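Local coordinates for VIN1 (Oscarella pearsei, PDB 6BFI), which is a sponge vinculin homolog that binds actin filaments and may play a role in cell-cell adhesion, at residues E103-R106 with K107-G111. Residues are numbered along the deposited sequence; the frame is centred on the assembly and turned at random.
Sequences EGKR and KLLDG
The first turns of helix 102-145, in the N-terminal part of this vinculin-family helical-bundle protein, carry four consecutive i to i+4 backbone hydrogen bonds of the alpha helix, flanked by a salt-bridge network of Glu103, Arg106 and Asp110. Lys107 N donates to Glu103 O, Leu109 N to Lys105 O and Asp110 N to Arg106 O, all nearly straight. The bond from Leu108 N to Gly104 O is as short, 2.9 Å, but more bent, with an N-H...O angle of 142°. Near the helix start, Gly104 N is also hydrogen-bonded to Ser101 OG.

Along the more exposed side, Arg106 lies between two acids, Glu103 one turn before it and Asp110 one turn after: its NE lies 3.9 Å from Glu103 OE1 and its NH1 3.8 Å from Asp110 OD2. Both bridges are long, and with the Asp110 carboxylate turned 76° from the guanidinium no coplanar, two-point pairing forms there. The Arg106 chain runs extended and then bends at chi3 (74°), leaving NH2 near the Lys107 chain, 3.9 Å from its CG. There Arg106 NH2 comes within 3.2 Å of Lys107 NZ, a like-charge approach that Glu103 and Asp110, both near the guanidinium, may partly offset; Lys107 also makes a cation-pi contact with Phe87 and touches Asp90.

Leu108, buried, packs on Ala91 and Leu95 of helix 68-97 and on His28 of helix 8-32. Lys105 and Leu109 both touch Lys719 of helix 718-745, and the Lys105 chain, bent only at chi4, brings NZ to 3.6 Å from Leu109 CD1.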
# COMPACT_ATOMS: atom_id res chain seq x y z
N GLU A 103 -30.91 14.95 -38.45
CA GLU A 103 -30.85 15.95 -37.39
C GLU A 103 -31.25 15.36 -36.05
O GLU A 103 -30.70 15.74 -35.01
CB GLU A 103 -31.74 17.14 -37.74
CG GLU A 103 -31.75 17.52 -39.21
CD GLU A 103 -30.50 18.26 -39.66
OE1 GLU A 103 -29.52 18.32 -38.88
OE2 GLU A 103 -30.49 18.79 -40.79
N GLY A 104 -32.21 14.43 -36.04
CA GLY A 104 -32.59 13.78 -34.80
C GLY A 104 -31.45 12.99 -34.19
O GLY A 104 -31.19 13.08 -32.98
N LYS A 105 -30.74 12.22 -35.01
CA LYS A 105 -29.59 11.45 -34.53
C LYS A 105 -28.47 12.38 -34.06
O LYS A 105 -27.91 12.19 -32.97
CB LYS A 105 -29.10 10.52 -35.64
CG LYS A 105 -27.94 9.61 -35.25
CD LYS A 105 -27.54 8.73 -36.43
CE LYS A 105 -26.43 7.76 -36.04
NZ LYS A 105 -25.19 8.47 -35.63
N ARG A 106 -28.15 13.39 -34.87
CA ARG A 106 -27.06 14.30 -34.53
C ARG A 106 -27.33 15.03 -33.23
O ARG A 106 -26.48 15.07 -32.33
CB ARG A 106 -26.84 15.30 -35.67
CG ARG A 106 -25.64 16.21 -35.47
CD ARG A 106 -25.57 17.32 -36.52
NE ARG A 106 -26.57 18.36 -36.30
CZ ARG A 106 -26.40 19.41 -35.50
NH1 ARG A 106 -25.26 19.56 -34.84
NH2 ARG A 106 -27.36 20.31 -35.36
N LYS A 107 -28.52 15.63 -33.09
CA LYS A 107 -28.83 16.37 -31.87
C LYS A 107 -29.03 15.43 -30.69
O LYS A 107 -28.81 15.83 -29.54
CB LYS A 107 -30.07 17.24 -32.09
CG LYS A 107 -29.94 18.20 -33.26
CD LYS A 107 -31.12 19.14 -33.36
CE LYS A 107 -30.83 20.45 -32.64
NZ LYS A 107 -29.60 21.09 -33.19
N LEU A 108 -29.45 14.19 -30.95
CA LEU A 108 -29.56 13.21 -29.87
C LEU A 108 -28.19 12.90 -29.27
O LEU A 108 -28.02 12.92 -28.05
CB LEU A 108 -30.22 11.93 -30.37
CG LEU A 108 -30.41 10.84 -29.31
CD1 LEU A 108 -31.58 11.17 -28.40
CD2 LEU A 108 -30.58 9.47 -29.94
N LEU A 109 -27.20 12.62 -30.12
CA LEU A 109 -25.87 12.33 -29.62
C LEU A 109 -25.20 13.57 -29.03
O LEU A 109 -24.60 13.51 -27.95
CB LEU A 109 -25.00 11.73 -30.73
CG LEU A 109 -25.45 10.38 -31.30
CD1 LEU A 109 -24.53 9.93 -32.42
CD2 LEU A 109 -25.53 9.33 -30.21
N ASP A 110 -25.32 14.71 -29.72
CA ASP A 110 -24.68 15.94 -29.26
C ASP A 110 -25.24 16.38 -27.91
O ASP A 110 -24.48 16.60 -26.96
CB ASP A 110 -24.86 17.05 -30.30
CG ASP A 110 -23.68 17.14 -31.26
OD1 ASP A 110 -23.01 16.12 -31.48
OD2 ASP A 110 -23.43 18.25 -31.78
N GLY A 111 -26.56 16.53 -27.82
CA GLY A 111 -27.16 16.86 -26.53
C GLY A 111 -26.92 15.78 -25.49
O GLY A 111 -26.84 16.08 -24.30